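Translation initiation factor eIF2b-like protein (Chaetomium thermophilum, PDB 4ZEM) is the beta subunit of eIF2B, a complex that probably acts as guanine nucleotide exchange factor for eIF2 during translation initiation. Local coordinates at residues G192-A197 and I262-K267; A274-G279 and C311-S316; C305-F310 and A377-I382. All blocks are in the same frame, centred on the assembly; numbering follows the deposited sequence.

Contact 1 of 3, residues G192-A197 and I262-K267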
ATOM      1  N   GLY A 192       0.302   5.618  29.927  1.00 42.01           N
ATOM      2  CA  GLY A 192       0.870   4.508  30.670  1.00 36.76           C
ATOM      3  C   GLY A 192       0.870   3.177  29.932  1.00 46.73           C
ATOM      4  O   GLY A 192       1.272   2.153  30.488  1.00 52.98           O
ATOM      5  N   ASP A 193       0.439   3.184  28.675  1.00 37.88           N
ATOM      6  CA  ASP A 193       0.386   1.950  27.895  1.00 46.51           C
ATOM      7  C   ASP A 193       1.772   1.346  27.710  1.00 44.55           C
ATOM      8  O   ASP A 193       2.766   2.058  27.533  1.00 42.63           O
ATOM      9  CB  ASP A 193      -0.232   2.198  26.514  1.00 49.96           C
ATOM     10  CG  ASP A 193      -1.702   1.841  26.451  1.00 56.66           C
ATOM     11  OD1 ASP A 193      -2.282   1.469  27.494  1.00 58.23           O
ATOM     12  OD2 ASP A 193      -2.277   1.947  25.344  1.00 57.12           O
ATOM     13  N   TYR A 194       1.819   0.022  27.738  1.00 42.76           N
ATOM     14  CA  TYR A 194       3.016  -0.715  27.368  1.00 36.05           C
ATOM     15  C   TYR A 194       2.751  -1.310  25.996  1.00 41.91           C
ATOM     16  O   TYR A 194       1.961  -2.250  25.858  1.00 43.38           O
ATOM     17  CB  TYR A 194       3.319  -1.790  28.402  1.00 34.33           C
ATOM     18  CG  TYR A 194       4.343  -1.362  29.418  1.00 45.48           C
ATOM     19  CD1 TYR A 194       5.507  -2.097  29.622  1.00 38.94           C
ATOM     20  CD2 TYR A 194       4.119  -0.245  30.216  1.00 40.50           C
ATOM     21  CE1 TYR A 194       6.433  -1.711  30.580  1.00 40.89           C
ATOM     22  CE2 TYR A 194       5.050   0.164  31.158  1.00 43.70           C
ATOM     23  CZ  TYR A 194       6.199  -0.572  31.340  1.00 45.14           C
ATOM     24  OH  TYR A 194       7.103  -0.163  32.289  1.00 44.58           O
ATOM     25  N   VAL A 195       3.413  -0.755  24.986  1.00 31.96           N
ATOM     26  CA  VAL A 195       3.132  -1.114  23.602  1.00 31.86           C
ATOM     27  C   VAL A 195       4.273  -1.914  23.006  1.00 37.76           C
ATOM     28  O   VAL A 195       5.402  -1.431  22.894  1.00 40.57           O
ATOM     29  CB  VAL A 195       2.895   0.151  22.737  1.00 35.47           C
ATOM     30  CG1 VAL A 195       2.688  -0.217  21.279  1.00 38.41           C
ATOM     31  CG2 VAL A 195       1.713   0.944  23.271  1.00 32.61           C
ATOM     32  N   LEU A 196       3.960  -3.128  22.575  1.00 38.88           N
ATOM     33  CA  LEU A 196       4.965  -3.998  21.997  1.00 37.19           C
ATOM     34  C   LEU A 196       4.950  -3.797  20.482  1.00 36.61           C
ATOM     35  O   LEU A 196       3.951  -4.067  19.816  1.00 39.24           O
ATOM     36  CB  LEU A 196       4.697  -5.457  22.403  1.00 45.45           C
ATOM     37  CG  LEU A 196       5.581  -6.637  21.963  1.00 50.52           C
ATOM     38  CD1 LEU A 196       5.335  -7.077  20.532  1.00 55.53           C
ATOM     39  CD2 LEU A 196       7.060  -6.366  22.212  1.00 46.43           C
ATOM     40  N   ALA A 197       6.056  -3.294  19.949  1.00 38.56           N
ATOM     41  CA  ALA A 197       6.176  -3.079  18.510  1.00 34.38           C
ATOM     42  C   ALA A 197       7.130  -4.099  17.929  1.00 39.59           C
ATOM     43  O   ALA A 197       8.332  -4.064  18.204  1.00 40.50           O
ATOM     44  CB  ALA A 197       6.665  -1.669  18.211  1.00 37.10           C
ATOM     45  N   ILE A 262       5.384 -10.891  27.009  1.00 57.12           N
ATOM     46  CA  ILE A 262       4.106 -10.444  26.440  1.00 61.06           C
ATOM     47  C   ILE A 262       2.971 -10.198  27.454  1.00 67.18           C
ATOM     48  O   ILE A 262       2.222  -9.231  27.298  1.00 71.23           O
ATOM     49  CB  ILE A 262       3.622 -11.420  25.338  1.00 68.29           C
ATOM     50  CG1 ILE A 262       4.584 -11.348  24.149  1.00 73.76           C
ATOM     51  CG2 ILE A 262       2.217 -11.074  24.877  1.00 71.46           C
ATOM     52  CD1 ILE A 262       3.938 -11.407  22.779  1.00 73.59           C
ATOM     53  N   PRO A 263       2.846 -11.032  28.501  1.00 60.01           N
ATOM     54  CA  PRO A 263       1.794 -10.742  29.487  1.00 62.44           C
ATOM     55  C   PRO A 263       1.858  -9.343  30.103  1.00 62.10           C
ATOM     56  O   PRO A 263       0.819  -8.783  30.439  1.00 58.16           O
ATOM     57  CB  PRO A 263       2.038 -11.799  30.546  1.00 51.57           C
ATOM     58  CG  PRO A 263       2.551 -12.928  29.739  1.00 60.67           C
ATOM     59  CD  PRO A 263       3.473 -12.337  28.769  1.00 64.82           C
ATOM     60  N   ARG A 264       3.062  -8.807  30.272  1.00 57.16           N
ATOM     61  CA  ARG A 264       3.235  -7.428  30.726  1.00 51.55           C
ATOM     62  C   ARG A 264       2.562  -6.383  29.812  1.00 55.85           C
ATOM     63  O   ARG A 264       1.939  -5.445  30.310  1.00 65.51           O
ATOM     64  CB  ARG A 264       4.723  -7.108  30.901  1.00 53.68           C
ATOM     65  CG  ARG A 264       4.999  -5.669  31.333  1.00 54.49           C
ATOM     66  CD  ARG A 264       4.279  -5.350  32.657  1.00 59.85           C
ATOM     67  NE  ARG A 264       4.636  -4.050  33.228  1.00 60.15           N
ATOM     68  CZ  ARG A 264       3.898  -2.947  33.115  1.00 68.48           C
ATOM     69  NH1 ARG A 264       4.305  -1.817  33.677  1.00 78.48           N
ATOM     70  NH2 ARG A 264       2.769  -2.961  32.418  1.00 62.90           N
ATOM     71  N   VAL A 265       2.751  -6.502  28.495  1.00 48.18           N
ATOM     72  CA  VAL A 265       2.365  -5.439  27.550  1.00 48.85           C
ATOM     73  C   VAL A 265       0.848  -5.240  27.459  1.00 42.76           C
ATOM     74  O   VAL A 265       0.073  -6.133  27.786  1.00 42.46           O
ATOM     75  CB  VAL A 265       2.917  -5.698  26.124  1.00 43.52           C
ATOM     76  CG1 VAL A 265       4.340  -6.239  26.191  1.00 45.90           C
ATOM     77  CG2 VAL A 265       2.015  -6.641  25.344  1.00 44.08           C
ATOM     78  N   ASN A 266       0.433  -4.030  27.100  1.00 47.54           N
ATOM     79  CA  ASN A 266      -0.984  -3.719  26.900  1.00 42.75           C
ATOM     80  C   ASN A 266      -1.504  -4.093  25.511  1.00 47.65           C
ATOM     81  O   ASN A 266      -2.640  -4.536  25.365  1.00 52.70           O
ATOM     82  CB  ASN A 266      -1.223  -2.239  27.165  1.00 37.99           C
ATOM     83  CG  ASN A 266      -1.048  -1.888  28.622  1.00 41.78           C
ATOM     84  OD1 ASN A 266      -0.091  -1.213  28.997  1.00 41.84           O
ATOM     85  ND2 ASN A 266      -1.978  -2.342  29.455  1.00 46.87           N
ATOM     86  N   LYS A 267      -0.681  -3.873  24.491  1.00 45.47           N
ATOM     87  CA  LYS A 267      -1.077  -4.147  23.118  1.00 49.20           C
ATOM     88  C   LYS A 267       0.135  -4.403  22.237  1.00 49.01           C
ATOM     89  O   LYS A 267       1.249  -3.985  22.553  1.00 48.24           O
ATOM     90  CB  LYS A 267      -1.899  -2.993  22.541  1.00 45.22           C
ATOM     91  CG  LYS A 267      -1.227  -1.636  22.639  1.00 42.57           C
ATOM     92  CD  LYS A 267      -2.262  -0.524  22.642  1.00 50.38           C
ATOM     93  CE  LYS A 267      -3.256  -0.704  23.773  1.00 53.67           C
ATOM     94  NZ  LYS A 267      -4.238   0.407  23.822  1.00 64.85           N
TER
HETATM   95  O   HOH W   1       0.718  -0.875  31.683  1.00 53.22           O
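Tyr194 and Val195 lie on strand 194-198, an inner strand of the mostly parallel, Rossmann-like sheet, and here they meet the loop that leads into the neighbouring strand 267-271. Val195 and Lys267 form a parallel bridge. Leu196 N donates to Lys267 O at 2.8 Å in a nearly straight bond. Tyr194 O takes Asn266 N at 2.7 Å, and Lys267 N reaches the same oxygen only weakly. Just before the bridge, the side chain of Asn266 stands in for a backbone carbonyl. Its OD1 accepts Tyr194 N at 2.6 Å, in the carbonyl plane and on a lone pair. Water 1 also donates to Asn266 OD1 and accepts from Arg264 NH2, so it joins the amide to the guanidinium.

The guanidinium of Arg264 lies flat over one face of the Tyr194 ring, with the planes 20° apart. This is a stacked cation-pi pair: Arg264 CZ sits 3.6 Å from the centroid of the Tyr194 ring, almost on the ring normal. The Arg264 chain starts with CG anti to the backbone N and bends at chi2 (58°), which brings the group back over the ring.

Lys267 reaches Asp193 with a bend at chi3 (57°). Its NZ forms a salt bridge to Asp193 OD2 at 2.9 Å, on the syn side but tilted out of the carboxylate plane. The same NZ donates to Gln188 O, and Asp193 OD2 also accepts His190 N. The buried pair is thus tied to the end of helix 185-188 and to the loop after it. Leu196 CB packs on Val265 CG1 at 3.9 Å.

On its other edge, strand 194-198 pairs with strand 218-222, where Tyr194 and Leu196 both touch Ile220. The loop itself follows helix 258-261, and Lys299 holds the carbonyl of Pro263.

Contact 2 of 3, residues A274-G279 and C311-S316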
ATOM      1  N   ALA A 274       0.860  -6.442   3.532  1.00 43.07           N
ATOM      2  CA  ALA A 274      -0.357  -6.570   2.738  1.00 42.97           C
ATOM      3  C   ALA A 274      -1.532  -7.062   3.575  1.00 43.86           C
ATOM      4  O   ALA A 274      -1.348  -7.719   4.604  1.00 42.58           O
ATOM      5  CB  ALA A 274      -0.126  -7.517   1.564  1.00 40.83           C
ATOM      6  N   VAL A 275      -2.741  -6.773   3.108  1.00 40.68           N
ATOM      7  CA  VAL A 275      -3.946  -7.296   3.739  1.00 38.28           C
ATOM      8  C   VAL A 275      -4.701  -8.115   2.699  1.00 46.78           C
ATOM      9  O   VAL A 275      -4.674  -7.795   1.515  1.00 50.86           O
ATOM     10  CB  VAL A 275      -4.849  -6.171   4.286  1.00 41.72           C
ATOM     11  CG1 VAL A 275      -6.146  -6.741   4.883  1.00 33.85           C
ATOM     12  CG2 VAL A 275      -4.107  -5.368   5.325  1.00 37.47           C
ATOM     13  N   TYR A 276      -5.376  -9.170   3.139  1.00 50.56           N
ATOM     14  CA  TYR A 276      -6.137 -10.003   2.228  1.00 48.26           C
ATOM     15  C   TYR A 276      -7.629  -9.947   2.527  1.00 53.04           C
ATOM     16  O   TYR A 276      -8.048  -9.504   3.599  1.00 52.85           O
ATOM     17  CB  TYR A 276      -5.624 -11.438   2.283  1.00 47.31           C
ATOM     18  CG  TYR A 276      -4.182 -11.547   1.859  1.00 56.67           C
ATOM     19  CD1 TYR A 276      -3.162 -11.634   2.802  1.00 56.10           C
ATOM     20  CD2 TYR A 276      -3.835 -11.531   0.510  1.00 58.71           C
ATOM     21  CE1 TYR A 276      -1.836 -11.723   2.410  1.00 64.69           C
ATOM     22  CE2 TYR A 276      -2.515 -11.622   0.108  1.00 57.41           C
ATOM     23  CZ  TYR A 276      -1.518 -11.717   1.060  1.00 69.13           C
ATOM     24  OH  TYR A 276      -0.203 -11.804   0.664  1.00 64.97           O
ATOM     25  N   GLN A 277      -8.422 -10.398   1.564  1.00 53.18           N
ATOM     26  CA  GLN A 277      -9.874 -10.324   1.645  1.00 57.87           C
ATOM     27  C   GLN A 277     -10.441 -11.060   2.855  1.00 55.69           C
ATOM     28  O   GLN A 277     -11.453 -10.654   3.417  1.00 48.29           O
ATOM     29  CB  GLN A 277     -10.475 -10.893   0.363  1.00 52.29           C
ATOM     30  CG  GLN A 277     -10.268  -9.994  -0.839  1.00 62.55           C
ATOM     31  CD  GLN A 277     -11.054 -10.452  -2.041  1.00 70.77           C
ATOM     32  OE1 GLN A 277     -11.077 -11.642  -2.359  1.00 67.69           O
ATOM     33  NE2 GLN A 277     -11.699  -9.511  -2.723  1.00 72.96           N
ATOM     34  N   ASN A 278      -9.789 -12.153   3.234  1.00 58.97           N
ATOM     35  CA  ASN A 278     -10.194 -12.941   4.388  1.00 47.18           C
ATOM     36  C   ASN A 278      -9.774 -12.306   5.712  1.00 55.08           C
ATOM     37  O   ASN A 278     -10.144 -12.785   6.780  1.00 58.81           O
ATOM     38  CB  ASN A 278      -9.614 -14.351   4.282  1.00 49.73           C
ATOM     39  CG  ASN A 278      -8.110 -14.371   4.472  1.00 62.32           C
ATOM     40  OD1 ASN A 278      -7.415 -13.409   4.129  1.00 58.82           O
ATOM     41  ND2 ASN A 278      -7.597 -15.466   5.012  1.00 57.59           N
ATOM     42  N   GLY A 279      -8.986 -11.240   5.636  1.00 54.49           N
ATOM     43  CA  GLY A 279      -8.508 -10.563   6.828  1.00 41.11           C
ATOM     44  C   GLY A 279      -7.133 -11.034   7.271  1.00 43.15           C
ATOM     45  O   GLY A 279      -6.612 -10.585   8.288  1.00 42.04           O
ATOM     46  N   CYS A 311      -4.940  -6.174  -0.640  1.00 47.82           N
ATOM     47  CA  CYS A 311      -4.963  -7.007  -1.841  1.00 44.91           C
ATOM     48  C   CYS A 311      -6.340  -7.647  -1.982  1.00 51.72           C
ATOM     49  O   CYS A 311      -6.825  -8.278  -1.046  1.00 56.22           O
ATOM     50  CB  CYS A 311      -3.890  -8.097  -1.775  1.00 55.43           C
ATOM     51  SG  CYS A 311      -2.188  -7.503  -1.760  1.00 63.25           S
ATOM     52  N   PRO A 312      -6.944  -7.542  -3.176  1.00 48.70           N
ATOM     53  CA  PRO A 312      -8.323  -7.979  -3.437  1.00 49.64           C
ATOM     54  C   PRO A 312      -8.444  -9.467  -3.735  1.00 61.70           C
ATOM     55  O   PRO A 312      -9.318  -9.889  -4.493  1.00 73.14           O
ATOM     56  CB  PRO A 312      -8.727  -7.156  -4.670  1.00 50.67           C
ATOM     57  CG  PRO A 312      -7.477  -6.418  -5.125  1.00 61.28           C
ATOM     58  CD  PRO A 312      -6.314  -7.001  -4.387  1.00 59.67           C
ATOM     59  N   GLU A 313      -7.509 -10.236  -3.201  1.00 62.17           N
ATOM     60  CA  GLU A 313      -7.488 -11.685  -3.348  1.00 66.90           C
ATOM     61  C   GLU A 313      -7.547 -12.393  -1.993  1.00 69.52           C
ATOM     62  O   GLU A 313      -7.398 -11.766  -0.941  1.00 64.40           O
ATOM     63  CB  GLU A 313      -6.253 -12.120  -4.122  1.00 60.26           C
ATOM     64  CG  GLU A 313      -4.958 -11.836  -3.399  1.00 82.82           C
ATOM     65  CD  GLU A 313      -3.758 -12.034  -4.293  1.00 95.18           C
ATOM     66  OE1 GLU A 313      -3.749 -11.452  -5.399  1.00 96.35           O
ATOM     67  OE2 GLU A 313      -2.834 -12.776  -3.897  1.00102.06           O
ATOM     68  N   ASP A 314      -7.753 -13.704  -2.031  1.00 76.72           N
ATOM     69  CA  ASP A 314      -7.659 -14.522  -0.831  1.00 75.42           C
ATOM     70  C   ASP A 314      -6.194 -14.927  -0.771  1.00 80.36           C
ATOM     71  O   ASP A 314      -5.496 -14.849  -1.782  1.00 80.29           O
ATOM     72  CB  ASP A 314      -8.576 -15.747  -0.896  1.00 70.28           C
ATOM     73  CG  ASP A 314      -9.822 -15.598  -0.039  1.00 81.20           C
ATOM     74  OD1 ASP A 314     -10.167 -14.462   0.345  1.00 75.16           O
ATOM     75  OD2 ASP A 314     -10.459 -16.630   0.258  1.00102.21           O
ATOM     76  N   PRO A 315      -5.710 -15.356   0.404  1.00 77.41           N
ATOM     77  CA  PRO A 315      -4.270 -15.607   0.432  1.00 74.79           C
ATOM     78  C   PRO A 315      -3.901 -16.871  -0.320  1.00 93.47           C
ATOM     79  O   PRO A 315      -4.552 -17.902  -0.141  1.00 97.00           O
ATOM     80  CB  PRO A 315      -3.962 -15.769   1.926  1.00 64.29           C
ATOM     81  CG  PRO A 315      -5.183 -15.271   2.646  1.00 71.30           C
ATOM     82  CD  PRO A 315      -6.326 -15.533   1.727  1.00 74.31           C
ATOM     83  N   SER A 316      -2.852 -16.807  -1.128  1.00 99.76           N
ATOM     84  CA  SER A 316      -2.408 -17.975  -1.865  1.00111.69           C
ATOM     85  C   SER A 316      -1.904 -19.005  -0.869  1.00119.20           C
ATOM     86  O   SER A 316      -1.571 -18.672   0.265  1.00123.68           O
ATOM     87  CB  SER A 316      -1.291 -17.608  -2.834  1.00113.21           C
ATOM     88  OG  SER A 316      -0.061 -17.477  -2.152  1.00113.41           O
TER
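Ala274 begins the first segment and sets its CB against Cys311 SG at 3.9 Å. Val275 follows with a backbone link: its O accepts Cys311 N at 2.7 Å.

Tyr276 comes next and starts a type I beta turn that ends at Gly279, closed by the bond from Gly279 N to Tyr276 O. The Tyr276 ring is bordered by the second segment on more than one side. Pro315 lies over one face, offset toward the rim, and its CG is 3.9 Å from Tyr276 CB. Glu313 O is at the ring edge, near its plane. Cys311 adds an oblique sulfur-aromatic contact, with SG 5.3 Å from the centroid of the Tyr276 ring. The Glu313 side chain runs beside the ring and points the same way.

Gln277 N donates to Glu313 O at 3.0 Å, and this bond is nearly straight. The Gln277 side chain is extended beyond CG, which carries its amide along the backbone of Pro312 and Glu313. Its NE2 comes close to Pro312 O, but the angle is too poor for a hydrogen bond. Asp314 OD1 rests 3.6 Å from Gln277 CB.

Asn278 turns its amide to Pro315, and the two side chains approach from opposite directions. Asn278 OD1 lies 3.3 Å from Pro315 CG. The amide is also held outside the contact: ND2 donates to Tyr351 OH, and OD1 accepts Gly280 N.

The contact pins the hairpin turn of the small antiparallel sheet to the loop that enters helix 317-321, with Ser316 at the N-cap. Strand 281-284 pairs with strand 274-275, and its Leu282 touches Ala274 and Tyr276. Helix 88-104 packs on Cys311 and Pro312, while Tyr376 of helix 372-379 touches Val275 and Gln277.

Contact 3 of 3, residues C305-F310 and A377-I382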
ATOM      1  N   CYS A 305      -2.131  -0.632   8.445  0.69 43.25           N
ATOM      2  CA  CYS A 305      -2.122  -0.806   6.996  0.69 45.82           C
ATOM      3  C   CYS A 305      -2.951   0.242   6.263  0.69 46.79           C
ATOM      4  O   CYS A 305      -4.118   0.454   6.581  0.69 53.73           O
ATOM      5  CB  CYS A 305      -2.641  -2.199   6.650  0.69 45.38           C
ATOM      6  SG  CYS A 305      -4.076  -2.664   7.647  0.69 48.36           S
ATOM      7  N   GLY A 306      -2.362   0.858   5.248  1.00 39.30           N
ATOM      8  CA  GLY A 306      -3.093   1.771   4.391  1.00 36.04           C
ATOM      9  C   GLY A 306      -3.896   0.949   3.403  1.00 42.29           C
ATOM     10  O   GLY A 306      -3.522  -0.183   3.089  1.00 38.27           O
ATOM     11  N   VAL A 307      -5.002   1.511   2.929  1.00 39.78           N
ATOM     12  CA  VAL A 307      -5.917   0.811   2.028  1.00 39.50           C
ATOM     13  C   VAL A 307      -5.237   0.379   0.722  1.00 47.35           C
ATOM     14  O   VAL A 307      -5.595  -0.645   0.139  1.00 35.48           O
ATOM     15  CB  VAL A 307      -7.156   1.694   1.728  1.00 44.13           C
ATOM     16  CG1 VAL A 307      -8.064   1.063   0.693  1.00 38.31           C
ATOM     17  CG2 VAL A 307      -7.920   1.956   3.017  1.00 39.23           C
ATOM     18  N   TYR A 308      -4.243   1.141   0.276  1.00 34.97           N
ATOM     19  CA  TYR A 308      -3.517   0.771  -0.935  1.00 43.76           C
ATOM     20  C   TYR A 308      -2.777  -0.565  -0.769  1.00 50.91           C
ATOM     21  O   TYR A 308      -2.394  -1.192  -1.754  1.00 55.88           O
ATOM     22  CB  TYR A 308      -2.543   1.882  -1.365  1.00 40.68           C
ATOM     23  CG  TYR A 308      -1.303   2.050  -0.523  1.00 43.02           C
ATOM     24  CD1 TYR A 308      -0.097   1.489  -0.918  1.00 44.39           C
ATOM     25  CD2 TYR A 308      -1.328   2.790   0.658  1.00 52.06           C
ATOM     26  CE1 TYR A 308       1.050   1.647  -0.162  1.00 42.58           C
ATOM     27  CE2 TYR A 308      -0.181   2.954   1.427  1.00 36.45           C
ATOM     28  CZ  TYR A 308       1.002   2.379   1.012  1.00 48.80           C
ATOM     29  OH  TYR A 308       2.143   2.530   1.767  1.00 43.35           O
ATOM     30  N   LYS A 309      -2.558  -0.992   0.469  1.00 36.19           N
ATOM     31  CA  LYS A 309      -1.946  -2.293   0.700  1.00 41.58           C
ATOM     32  C   LYS A 309      -2.981  -3.430   0.801  1.00 41.25           C
ATOM     33  O   LYS A 309      -2.621  -4.593   0.991  1.00 50.59           O
ATOM     34  CB  LYS A 309      -1.056  -2.228   1.943  1.00 38.87           C
ATOM     35  CG  LYS A 309       0.002  -1.148   1.784  1.00 53.51           C
ATOM     36  CD  LYS A 309       1.389  -1.538   2.245  1.00 50.45           C
ATOM     37  CE  LYS A 309       1.647  -1.164   3.681  1.00 46.70           C
ATOM     38  NZ  LYS A 309       3.083  -1.384   4.017  1.00 49.71           N
ATOM     39  N   PHE A 310      -4.260  -3.096   0.650  1.00 39.62           N
ATOM     40  CA  PHE A 310      -5.322  -4.108   0.619  1.00 45.06           C
ATOM     41  C   PHE A 310      -5.322  -4.899  -0.691  1.00 48.94           C
ATOM     42  O   PHE A 310      -5.689  -4.360  -1.738  1.00 52.30           O
ATOM     43  CB  PHE A 310      -6.696  -3.463   0.800  1.00 38.82           C
ATOM     44  CG  PHE A 310      -7.061  -3.174   2.230  1.00 41.05           C
ATOM     45  CD1 PHE A 310      -6.126  -2.661   3.116  1.00 42.68           C
ATOM     46  CD2 PHE A 310      -8.346  -3.416   2.688  1.00 43.61           C
ATOM     47  CE1 PHE A 310      -6.469  -2.392   4.436  1.00 45.48           C
ATOM     48  CE2 PHE A 310      -8.692  -3.152   4.002  1.00 43.00           C
ATOM     49  CZ  PHE A 310      -7.749  -2.641   4.879  1.00 38.71           C
ATOM     50  N   ALA A 377     -14.939  -3.251  -1.687  1.00 44.83           N
ATOM     51  CA  ALA A 377     -15.924  -2.869  -2.697  1.00 49.64           C
ATOM     52  C   ALA A 377     -15.795  -1.393  -3.096  1.00 52.46           C
ATOM     53  O   ALA A 377     -15.979  -1.040  -4.257  1.00 59.55           O
ATOM     54  CB  ALA A 377     -17.323  -3.163  -2.196  1.00 45.41           C
ATOM     55  N   ASP A 378     -15.470  -0.540  -2.128  1.00 49.70           N
ATOM     56  CA  ASP A 378     -15.299   0.893  -2.370  1.00 53.06           C
ATOM     57  C   ASP A 378     -14.113   1.239  -3.282  1.00 52.06           C
ATOM     58  O   ASP A 378     -14.152   2.239  -3.994  1.00 59.69           O
ATOM     59  CB  ASP A 378     -15.147   1.639  -1.039  1.00 62.22           C
ATOM     60  CG  ASP A 378     -16.468   1.824  -0.312  1.00 67.73           C
ATOM     61  OD1 ASP A 378     -17.535   1.685  -0.950  1.00 73.59           O
ATOM     62  OD2 ASP A 378     -16.434   2.119   0.902  1.00 70.85           O
ATOM     63  N   HIS A 379     -13.047   0.448  -3.227  1.00 44.72           N
ATOM     64  CA  HIS A 379     -11.830   0.785  -3.962  1.00 49.78           C
ATOM     65  C   HIS A 379     -11.537  -0.085  -5.191  1.00 50.76           C
ATOM     66  O   HIS A 379     -10.726   0.291  -6.035  1.00 48.51           O
ATOM     67  CB  HIS A 379     -10.638   0.749  -3.003  1.00 46.26           C
ATOM     68  CG  HIS A 379     -10.740   1.751  -1.897  1.00 45.63           C
ATOM     69  ND1 HIS A 379     -11.522   1.550  -0.781  1.00 43.58           N
ATOM     70  CD2 HIS A 379     -10.188   2.980  -1.756  1.00 51.49           C
ATOM     71  CE1 HIS A 379     -11.434   2.605   0.010  1.00 54.56           C
ATOM     72  NE2 HIS A 379     -10.632   3.488  -0.557  1.00 61.83           N
ATOM     73  N   TYR A 380     -12.195  -1.236  -5.304  1.00 49.06           N
ATOM     74  CA  TYR A 380     -11.947  -2.125  -6.435  1.00 43.45           C
ATOM     75  C   TYR A 380     -13.211  -2.492  -7.229  1.00 46.02           C
ATOM     76  O   TYR A 380     -14.312  -2.564  -6.684  1.00 72.43           O
ATOM     77  CB  TYR A 380     -11.271  -3.409  -5.945  1.00 42.79           C
ATOM     78  CG  TYR A 380      -9.884  -3.213  -5.381  1.00 40.92           C
ATOM     79  CD1 TYR A 380      -8.805  -2.946  -6.209  1.00 41.28           C
ATOM     80  CD2 TYR A 380      -9.660  -3.268  -4.007  1.00 49.80           C
ATOM     81  CE1 TYR A 380      -7.532  -2.760  -5.689  1.00 55.76           C
ATOM     82  CE2 TYR A 380      -8.394  -3.083  -3.473  1.00 37.70           C
ATOM     83  CZ  TYR A 380      -7.333  -2.830  -4.318  1.00 51.77           C
ATOM     84  OH  TYR A 380      -6.074  -2.645  -3.792  1.00 45.18           O
ATOM     85  N   LYS A 381     -13.019  -2.716  -8.527  1.00 49.88           N
ATOM     86  CA  LYS A 381     -14.053  -3.207  -9.442  1.00 50.84           C
ATOM     87  C   LYS A 381     -13.878  -4.695  -9.667  1.00 62.76           C
ATOM     88  O   LYS A 381     -12.756  -5.179  -9.795  1.00 64.34           O
ATOM     89  CB  LYS A 381     -14.014  -2.480 -10.792  1.00 52.83           C
ATOM     90  CG  LYS A 381     -14.772  -1.174 -10.831  1.00 56.97           C
ATOM     91  CD  LYS A 381     -14.173  -0.142  -9.921  1.00 77.64           C
ATOM     92  CE  LYS A 381     -14.974   1.139  -9.949  1.00 87.03           C
ATOM     93  NZ  LYS A 381     -14.391   2.147  -9.014  1.00 88.25           N
ATOM     94  N   ILE A 382     -14.992  -5.412  -9.732  1.00 60.01           N
ATOM     95  CA  ILE A 382     -14.950  -6.857  -9.894  1.00 67.91           C
ATOM     96  C   ILE A 382     -14.206  -7.264 -11.177  1.00 57.29           C
ATOM     97  O   ILE A 382     -13.575  -8.318 -11.217  1.00 63.92           O
ATOM     98  CB  ILE A 382     -16.377  -7.459  -9.880  1.00 69.51           C
ATOM     99  CG1 ILE A 382     -16.315  -8.982  -9.774  1.00 78.95           C
ATOM    100  CG2 ILE A 382     -17.172  -7.023 -11.101  1.00 61.01           C
ATOM    101  CD1 ILE A 382     -17.671  -9.645  -9.739  1.00 93.30           C
TER
HETATM  102  O   HOH W   2      -6.467   0.056  -2.433  1.00 43.08           O
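Val307 and His379 meet as a CH-pi pair between a short 3-10 turn, 307-309, and the end of helix 372-379. The side chains cross at about a right angle. The methyl CG1 of Val307 sits over the centre of the imidazole, 3.6 Å from the centroid of the His379 ring and only 1° off its normal. All five ring atoms are therefore nearly equally far from it. With CG1 anti to the backbone N (chi1 174°), Val307 directs this branch at the ring. His379 ND1 takes part in a hydrogen bond with Ile375 O, one helical turn back, which is consistent with a set rotation of the imidazole.

Tyr380, the first residue to leave helical geometry, points its ring toward the turn. It touches Asn91 and Arg94 of helix 88-104, and also Pro312 and Ile385. This buried contact thus joins the loop after strand 301-304 to the C-terminal helix. The Phe310 side chain packs on Leu372 and Ile375 of helix 372-379.

At its far end, Tyr380 OH donates to Phe310 O at 2.7 Å, nearly in line with the carbonyl bond, and accepts from water 2, which also donates to Val307 O at 2.8 Å.

How the contacts relate
From the N terminus, the chain first passes the helices up to 185-188 and enters strand 194-198. Contact 1 closes a loop that holds strands 218-222 and 249-252, and it joins strand 194-198 to the loop leading into its neighbour 267-271. It is complete before the other two open. Contact 2 then starts at 274-279, and contact 3 opens at 305-310 before contact 2 closes at 311-316. These two therefore cross, and contact 3 closes last, at 377-382. Their centres are 10 Å apart and they touch, with Val275 N beside Lys309 O and Pro312 against Tyr380. Together they tie the small antiparallel sheet to helix 372-379. Contact 1 stays about 28 Å from contact 2, centre to centre.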